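Local coordinates for protein maleate cis-trans isomerase (Pseudomonas putida, PDB 4FQ5) that probably catalyses the cis-trans isomerisation of maleate to fumarate, working as a homodimer of the maleate isomerase family, at residues Ala88-Ala102 against Val125-Ser138. The protein carries 1 engineered substitution. Sequence-based numbering, arbitrary orientation.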
ATOM      1  N   ALA A  88       1.717 -30.295   2.855  1.00 26.33           N
ATOM      2  CA  ALA A  88       1.346 -30.173   1.440  1.00 26.60           C
ATOM      3  C   ALA A  88      -0.116 -30.555   1.176  1.00 27.12           C
ATOM      4  O   ALA A  88      -0.772 -29.943   0.330  1.00 26.86           O
ATOM      5  CB  ALA A  88       2.283 -30.986   0.556  1.00 26.55           C
ATOM      6  N   LEU A  89      -0.615 -31.571   1.889  1.00 27.66           N
ATOM      7  CA  LEU A  89      -2.042 -31.907   1.854  1.00 28.23           C
ATOM      8  C   LEU A  89      -2.879 -30.744   2.377  1.00 28.00           C
ATOM      9  O   LEU A  89      -3.887 -30.382   1.778  1.00 29.08           O
ATOM     10  CB  LEU A  89      -2.345 -33.173   2.672  1.00 28.70           C
ATOM     11  CG  LEU A  89      -1.980 -34.529   2.052  1.00 29.53           C
ATOM     12  CD1 LEU A  89      -1.917 -35.626   3.109  1.00 29.90           C
ATOM     13  CD2 LEU A  89      -2.949 -34.908   0.935  1.00 30.07           C
ATOM     14  N   GLU A  90      -2.450 -30.161   3.493  1.00 27.84           N
ATOM     15  CA  GLU A  90      -3.154 -29.028   4.092  1.00 28.11           C
ATOM     16  C   GLU A  90      -3.273 -27.843   3.133  1.00 27.47           C
ATOM     17  O   GLU A  90      -4.349 -27.255   2.989  1.00 27.86           O
ATOM     18  CB  GLU A  90      -2.505 -28.613   5.424  1.00 27.92           C
ATOM     19  CG  GLU A  90      -2.814 -29.583   6.559  1.00 29.50           C
ATOM     20  CD  GLU A  90      -2.067 -29.299   7.855  1.00 30.36           C
ATOM     21  OE1 GLU A  90      -1.344 -28.284   7.947  1.00 30.29           O
ATOM     22  OE2 GLU A  90      -2.212 -30.107   8.798  1.00 30.60           O
ATOM     23  N   LEU A  91      -2.181 -27.522   2.450  1.00 26.69           N
ATOM     24  CA  LEU A  91      -2.160 -26.355   1.573  1.00 26.16           C
ATOM     25  C   LEU A  91      -2.806 -26.615   0.216  1.00 26.44           C
ATOM     26  O   LEU A  91      -3.401 -25.702  -0.363  1.00 26.99           O
ATOM     27  CB  LEU A  91      -0.736 -25.795   1.432  1.00 25.18           C
ATOM     28  CG  LEU A  91      -0.179 -25.136   2.708  1.00 24.81           C
ATOM     29  CD1 LEU A  91       1.297 -24.807   2.551  1.00 24.65           C
ATOM     30  CD2 LEU A  91      -0.975 -23.889   3.085  1.00 24.47           C
ATOM     31  N   SER A  92      -2.712 -27.846  -0.291  1.00 25.73           N
ATOM     32  CA  SER A  92      -3.394 -28.174  -1.548  1.00 25.88           C
ATOM     33  C   SER A  92      -4.917 -28.310  -1.383  1.00 26.31           C
ATOM     34  O   SER A  92      -5.650 -28.185  -2.360  1.00 27.15           O
ATOM     35  CB  SER A  92      -2.771 -29.381  -2.276  1.00 25.72           C
ATOM     36  OG  SER A  92      -2.696 -30.526  -1.451  1.00 25.80           O
ATOM     37  N   ASP A  93      -5.387 -28.530  -0.152  1.00 26.29           N
ATOM     38  CA  ASP A  93      -6.821 -28.418   0.159  1.00 27.04           C
ATOM     39  C   ASP A  93      -7.358 -27.022  -0.180  1.00 27.59           C
ATOM     40  O   ASP A  93      -8.552 -26.856  -0.436  1.00 28.85           O
ATOM     41  CB  ASP A  93      -7.090 -28.695   1.643  1.00 26.93           C
ATOM     42  CG  ASP A  93      -7.106 -30.190   1.996  1.00 27.92           C
ATOM     43  OD1 ASP A  93      -6.910 -31.054   1.120  1.00 27.90           O
ATOM     44  OD2 ASP A  93      -7.319 -30.495   3.187  1.00 28.43           O
ATOM     45  N   ALA A  94      -6.468 -26.027  -0.164  1.00 26.94           N
ATOM     46  CA  ALA A  94      -6.801 -24.644  -0.485  1.00 27.15           C
ATOM     47  C   ALA A  94      -6.523 -24.264  -1.947  1.00 27.65           C
ATOM     48  O   ALA A  94      -6.769 -23.122  -2.338  1.00 27.81           O
ATOM     49  CB  ALA A  94      -6.044 -23.701   0.449  1.00 26.52           C
ATOM     50  N   ARG A  95      -6.014 -25.212  -2.743  1.00 28.24           N
ATOM     51  CA  ARG A  95      -5.685 -24.987  -4.172  1.00 29.19           C
ATOM     52  C   ARG A  95      -4.786 -23.760  -4.381  1.00 28.70           C
ATOM     53  O   ARG A  95      -5.034 -22.878  -5.201  1.00 27.98           O
ATOM     54  CB  ARG A  95      -6.941 -24.945  -5.054  1.00 31.03           C
ATOM     55  CG  ARG A  95      -7.706 -26.265  -5.072  1.00 33.45           C
ATOM     56  CD  ARG A  95      -8.868 -26.234  -6.059  1.00 35.59           C
ATOM     57  NE  ARG A  95      -8.400 -26.162  -7.441  1.00 38.88           N
ATOM     58  CZ  ARG A  95      -7.947 -27.204  -8.141  1.00 40.30           C
ATOM     59  NH1 ARG A  95      -7.897 -28.419  -7.597  1.00 39.91           N
ATOM     60  NH2 ARG A  95      -7.539 -27.026  -9.389  1.00 40.60           N
ATOM     61  N   VAL A  96      -3.736 -23.740  -3.582  1.00 28.65           N
ATOM     62  CA  VAL A  96      -2.687 -22.747  -3.621  1.00 28.39           C
ATOM     63  C   VAL A  96      -2.001 -22.818  -5.002  1.00 28.32           C
ATOM     64  O   VAL A  96      -1.894 -23.901  -5.582  1.00 27.71           O
ATOM     65  CB  VAL A  96      -1.781 -23.054  -2.405  1.00 29.04           C
ATOM     66  CG1 VAL A  96      -0.358 -23.421  -2.784  1.00 29.22           C
ATOM     67  CG2 VAL A  96      -1.915 -21.986  -1.330  1.00 28.33           C
ATOM     68  N   ASP A  97      -1.602 -21.669  -5.555  1.00 28.04           N
ATOM     69  CA  ASP A  97      -1.009 -21.618  -6.906  1.00 28.69           C
ATOM     70  C   ASP A  97       0.486 -21.959  -6.940  1.00 28.15           C
ATOM     71  O   ASP A  97       1.024 -22.340  -7.985  1.00 28.40           O
ATOM     72  CB  ASP A  97      -1.254 -20.249  -7.560  1.00 29.54           C
ATOM     73  CG  ASP A  97      -2.732 -19.932  -7.720  1.00 30.83           C
ATOM     74  OD1 ASP A  97      -3.451 -20.749  -8.329  1.00 31.83           O
ATOM     75  OD2 ASP A  97      -3.177 -18.867  -7.236  1.00 31.38           O
ATOM     76  N   VAL A  98       1.150 -21.782  -5.801  1.00 27.77           N
ATOM     77  CA  VAL A  98       2.549 -22.170  -5.606  1.00 27.16           C
ATOM     78  C   VAL A  98       2.695 -22.544  -4.161  1.00 26.35           C
ATOM     79  O   VAL A  98       1.993 -21.995  -3.308  1.00 25.82           O
ATOM     80  CB  VAL A  98       3.575 -21.025  -5.789  1.00 28.04           C
ATOM     81  CG1 VAL A  98       4.322 -21.165  -7.096  1.00 30.04           C
ATOM     82  CG2 VAL A  98       2.959 -19.645  -5.576  1.00 28.35           C
ATOM     83  N   MET A  99       3.656 -23.418  -3.886  1.00 25.60           N
ATOM     84  CA  MET A  99       3.908 -23.882  -2.536  1.00 26.34           C
ATOM     85  C   MET A  99       5.405 -23.882  -2.267  1.00 26.67           C
ATOM     86  O   MET A  99       6.176 -24.507  -3.000  1.00 27.10           O
ATOM     87  CB  MET A  99       3.329 -25.287  -2.354  1.00 26.91           C
ATOM     88  CG  MET A  99       3.190 -25.705  -0.902  1.00 26.69           C
ATOM     89  SD  MET A  99       2.494 -27.359  -0.750  1.00 28.03           S
ATOM     90  CE  MET A  99       0.965 -27.155  -1.666  1.00 26.78           C
ATOM     91  N   GLY A 100       5.807 -23.171  -1.216  1.00 26.80           N
ATOM     92  CA  GLY A 100       7.209 -23.088  -0.831  1.00 27.23           C
ATOM     93  C   GLY A 100       7.483 -23.780   0.487  1.00 27.71           C
ATOM     94  O   GLY A 100       6.839 -23.494   1.493  1.00 27.50           O
ATOM     95  N   TYR A 101       8.437 -24.706   0.471  1.00 28.57           N
ATOM     96  CA  TYR A 101       8.946 -25.339   1.684  1.00 28.61           C
ATOM     97  C   TYR A 101      10.037 -24.413   2.198  1.00 28.19           C
ATOM     98  O   TYR A 101      11.083 -24.262   1.562  1.00 28.48           O
ATOM     99  CB  TYR A 101       9.502 -26.725   1.340  1.00 29.11           C
ATOM    100  CG  TYR A 101      10.007 -27.576   2.491  1.00 29.43           C
ATOM    101  CD1 TYR A 101       9.365 -28.766   2.824  1.00 30.49           C
ATOM    102  CD2 TYR A 101      11.153 -27.223   3.213  1.00 30.06           C
ATOM    103  CE1 TYR A 101       9.830 -29.575   3.858  1.00 30.85           C
ATOM    104  CE2 TYR A 101      11.622 -28.019   4.254  1.00 30.42           C
ATOM    105  CZ  TYR A 101      10.959 -29.200   4.567  1.00 30.78           C
ATOM    106  OH  TYR A 101      11.415 -30.008   5.589  1.00 31.86           O
ATOM    107  N   ALA A 102       9.785 -23.795   3.349  1.00 28.87           N
ATOM    108  CA  ALA A 102      10.612 -22.687   3.843  1.00 29.78           C
ATOM    109  C   ALA A 102      12.008 -23.040   4.392  1.00 30.56           C
ATOM    110  O   ALA A 102      12.955 -22.284   4.187  1.00 31.43           O
ATOM    111  CB  ALA A 102       9.837 -21.870   4.864  1.00 29.37           C
ATOM    112  N   VAL A 125       2.128 -35.598  -3.801  1.00 32.00           N
ATOM    113  CA  VAL A 125       1.126 -35.450  -2.749  1.00 31.14           C
ATOM    114  C   VAL A 125       0.009 -34.491  -3.188  1.00 31.24           C
ATOM    115  O   VAL A 125      -1.172 -34.795  -3.004  1.00 31.62           O
ATOM    116  CB  VAL A 125       1.762 -34.992  -1.414  1.00 30.95           C
ATOM    117  CG1 VAL A 125       0.699 -34.633  -0.386  1.00 29.95           C
ATOM    118  CG2 VAL A 125       2.692 -36.067  -0.862  1.00 31.17           C
ATOM    119  N   THR A 126       0.374 -33.353  -3.787  1.00 31.02           N
ATOM    120  CA  THR A 126      -0.636 -32.372  -4.217  1.00 31.02           C
ATOM    121  C   THR A 126      -1.442 -32.892  -5.401  1.00 32.19           C
ATOM    122  O   THR A 126      -2.657 -32.679  -5.473  1.00 31.80           O
ATOM    123  CB  THR A 126      -0.056 -30.975  -4.551  1.00 29.71           C
ATOM    124  OG1 THR A 126       0.797 -31.042  -5.705  1.00 29.59           O
ATOM    125  CG2 THR A 126       0.703 -30.402  -3.365  1.00 28.82           C
ATOM    126  N   GLU A 127      -0.751 -33.567  -6.319  1.00 33.89           N
ATOM    127  CA  GLU A 127      -1.386 -34.149  -7.496  1.00 36.69           C
ATOM    128  C   GLU A 127      -2.441 -35.186  -7.096  1.00 36.74           C
ATOM    129  O   GLU A 127      -3.553 -35.181  -7.633  1.00 36.75           O
ATOM    130  CB  GLU A 127      -0.335 -34.758  -8.422  1.00 39.21           C
ATOM    131  CG  GLU A 127      -0.897 -35.346  -9.705  1.00 43.74           C
ATOM    132  CD  GLU A 127       0.179 -35.890 -10.629  1.00 48.88           C
ATOM    133  OE1 GLU A 127       1.380 -35.832 -10.275  1.00 49.39           O
ATOM    134  OE2 GLU A 127      -0.182 -36.379 -11.722  1.00 52.83           O
ATOM    135  N   ASN A 128      -2.104 -36.046  -6.135  1.00 36.61           N
ATOM    136  CA  ASN A 128      -3.053 -37.052  -5.646  1.00 37.28           C
ATOM    137  C   ASN A 128      -4.139 -36.475  -4.743  1.00 36.98           C
ATOM    138  O   ASN A 128      -5.117 -37.157  -4.423  1.00 36.63           O
ATOM    139  CB  ASN A 128      -2.322 -38.215  -4.970  1.00 39.20           C
ATOM    140  CG  ASN A 128      -1.398 -38.953  -5.926  1.00 41.43           C
ATOM    141  OD1 ASN A 128      -1.724 -39.145  -7.102  1.00 44.80           O
ATOM    142  ND2 ASN A 128      -0.238 -39.370  -5.427  1.00 41.32           N
ATOM    143  N   ASN A 129      -3.960 -35.217  -4.336  1.00 36.08           N
ATOM    144  CA  ASN A 129      -4.995 -34.463  -3.632  1.00 35.95           C
ATOM    145  C   ASN A 129      -5.786 -33.585  -4.613  1.00 36.83           C
ATOM    146  O   ASN A 129      -6.504 -32.659  -4.213  1.00 37.35           O
ATOM    147  CB  ASN A 129      -4.378 -33.637  -2.492  1.00 35.08           C
ATOM    148  CG  ASN A 129      -5.422 -33.045  -1.553  1.00 35.30           C
ATOM    149  OD1 ASN A 129      -5.217 -31.971  -0.985  1.00 35.16           O
ATOM    150  ND2 ASN A 129      -6.539 -33.740  -1.383  1.00 34.09           N
ATOM    151  N   ASP A 130      -5.628 -33.891  -5.902  1.00 38.06           N
ATOM    152  CA  ASP A 130      -6.406 -33.302  -6.997  1.00 38.56           C
ATOM    153  C   ASP A 130      -6.102 -31.815  -7.227  1.00 37.41           C
ATOM    154  O   ASP A 130      -6.934 -31.068  -7.751  1.00 35.79           O
ATOM    155  CB  ASP A 130      -7.910 -33.546  -6.788  1.00 41.75           C
ATOM    156  CG  ASP A 130      -8.735 -33.241  -8.028  1.00 44.20           C
ATOM    157  OD1 ASP A 130      -8.298 -33.576  -9.152  1.00 46.28           O
ATOM    158  OD2 ASP A 130      -9.828 -32.660  -7.873  1.00 45.92           O
ATOM    159  N   ALA A 131      -4.898 -31.394  -6.853  1.00 35.40           N
ATOM    160  CA  ALA A 131      -4.502 -29.999  -7.025  1.00 34.79           C
ATOM    161  C   ALA A 131      -2.994 -29.870  -7.243  1.00 34.12           C
ATOM    162  O   ALA A 131      -2.292 -29.301  -6.404  1.00 33.89           O
ATOM    163  CB  ALA A 131      -4.956 -29.177  -5.824  1.00 33.63           C
ATOM    164  N   ALA A 132      -2.503 -30.414  -8.356  1.00 34.00           N
ATOM    165  CA  ALA A 132      -1.081 -30.350  -8.693  1.00 34.57           C
ATOM    166  C   ALA A 132      -0.586 -28.904  -8.633  1.00 33.93           C
ATOM    167  O   ALA A 132      -1.175 -28.016  -9.248  1.00 35.09           O
ATOM    168  CB  ALA A 132      -0.825 -30.951 -10.070  1.00 35.29           C
ATOM    169  N   THR A 133       0.489 -28.681  -7.882  1.00 33.47           N
ATOM    170  CA  THR A 133       0.997 -27.340  -7.613  1.00 32.96           C
ATOM    171  C   THR A 133       2.498 -27.307  -7.854  1.00 31.86           C
ATOM    172  O   THR A 133       3.193 -28.242  -7.456  1.00 31.52           O
ATOM    173  CB  THR A 133       0.773 -26.965  -6.138  1.00 32.65           C
ATOM    174  OG1 THR A 133      -0.536 -27.374  -5.737  1.00 34.20           O
ATOM    175  CG2 THR A 133       0.923 -25.476  -5.932  1.00 32.15           C
ATOM    176  N   PRO A 134       3.010 -26.228  -8.481  1.00 30.98           N
ATOM    177  CA  PRO A 134       4.472 -26.093  -8.490  1.00 30.56           C
ATOM    178  C   PRO A 134       5.012 -25.980  -7.066  1.00 29.26           C
ATOM    179  O   PRO A 134       4.470 -25.232  -6.238  1.00 28.08           O
ATOM    180  CB  PRO A 134       4.728 -24.809  -9.295  1.00 30.94           C
ATOM    181  CG  PRO A 134       3.389 -24.177  -9.508  1.00 31.31           C
ATOM    182  CD  PRO A 134       2.348 -25.241  -9.350  1.00 31.65           C
ATOM    183  N   ILE A 135       6.055 -26.755  -6.793  1.00 28.61           N
ATOM    184  CA  ILE A 135       6.655 -26.848  -5.473  1.00 28.14           C
ATOM    185  C   ILE A 135       8.032 -26.203  -5.530  1.00 27.92           C
ATOM    186  O   ILE A 135       8.808 -26.471  -6.449  1.00 29.22           O
ATOM    187  CB  ILE A 135       6.802 -28.323  -5.020  1.00 28.71           C
ATOM    188  CG1 ILE A 135       5.459 -29.076  -5.118  1.00 29.37           C
ATOM    189  CG2 ILE A 135       7.418 -28.413  -3.625  1.00 28.11           C
ATOM    190  CD1 ILE A 135       4.420 -28.711  -4.070  1.00 28.41           C
ATOM    191  N   ILE A 136       8.309 -25.330  -4.570  1.00 27.49           N
ATOM    192  CA  ILE A 136       9.628 -24.719  -4.427  1.00 27.74           C
ATOM    193  C   ILE A 136      10.128 -25.080  -3.033  1.00 27.42           C
ATOM    194  O   ILE A 136       9.359 -25.064  -2.075  1.00 27.76           O
ATOM    195  CB  ILE A 136       9.587 -23.174  -4.628  1.00 27.89           C
ATOM    196  CG1 ILE A 136       9.513 -22.817  -6.119  1.00 28.40           C
ATOM    197  CG2 ILE A 136      10.859 -22.508  -4.118  1.00 27.12           C
ATOM    198  CD1 ILE A 136       8.128 -22.828  -6.720  1.00 29.66           C
ATOM    199  N   THR A 137      11.393 -25.464  -2.931  1.00 27.31           N
ATOM    200  CA  THR A 137      12.055 -25.509  -1.634  1.00 26.92           C
ATOM    201  C   THR A 137      13.060 -24.361  -1.589  1.00 26.61           C
ATOM    202  O   THR A 137      13.633 -24.004  -2.618  1.00 26.95           O
ATOM    203  CB  THR A 137      12.773 -26.853  -1.364  1.00 26.88           C
ATOM    204  OG1 THR A 137      13.908 -26.979  -2.227  1.00 27.69           O
ATOM    205  CG2 THR A 137      11.820 -28.042  -1.580  1.00 27.56           C
ATOM    206  N   SER A 138      13.249 -23.789  -0.403  1.00 27.06           N
ATOM    207  CA  SER A 138      14.270 -22.762  -0.155  1.00 28.01           C
ATOM    208  C   SER A 138      15.652 -23.210  -0.605  1.00 28.21           C
ATOM    209  O   SER A 138      16.410 -22.430  -1.189  1.00 28.09           O
ATOM    210  CB  SER A 138      14.347 -22.463   1.335  1.00 28.73           C
ATOM    211  OG  SER A 138      13.168 -21.815   1.753  1.00 34.81           O
TER
HETATM  212  O   HOH W   1      -7.559 -30.046  -3.153  1.00 23.57           O
HETATM  213  O   HOH W   2      -2.569 -26.512  -4.557  1.00 26.98           O
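M99 and Y101 pair with P134, I136 and S138 by the backbone hydrogen bonds of parallel strands: M99 N to P134 O, I136 N to M99 O (2.8 Å, nearly straight at 170°), Y101 N to I136 O, and S138 N to Y101 O. At R95 a bend at chi3 (67°) brings NH1 to D130 O at 2.8 Å, a bent bond, the oxygen at the guanidinium edge and in its plane. Two waters add links: one joins S92 O to N129 O, another V96 O to T133 OG1. Strands 98-101 and 135-137 are neighbours in a four-stranded parallel sheet, joined by a right-handed beta-alpha-beta crossover through helix 114-128; their C-terminal ends lead to the maleate pocket, where A102 touches the ligand. Apolar packing joins helices 84-92 and 114-128 and takes in M99: V125 CG1 meets L89 CG at 3.6 Å, the side chains crossing at about a right angle, while M99 CE and T126 CG2 meet tip to tip at 3.7 Å. T133 CG2, anti to its own N (chi1 of OG1 -43°), presses on V96 O at 3.2 Å; a glycine here would probably open a gap under V96 and D97 and cost the bridging water its hydroxyl partner.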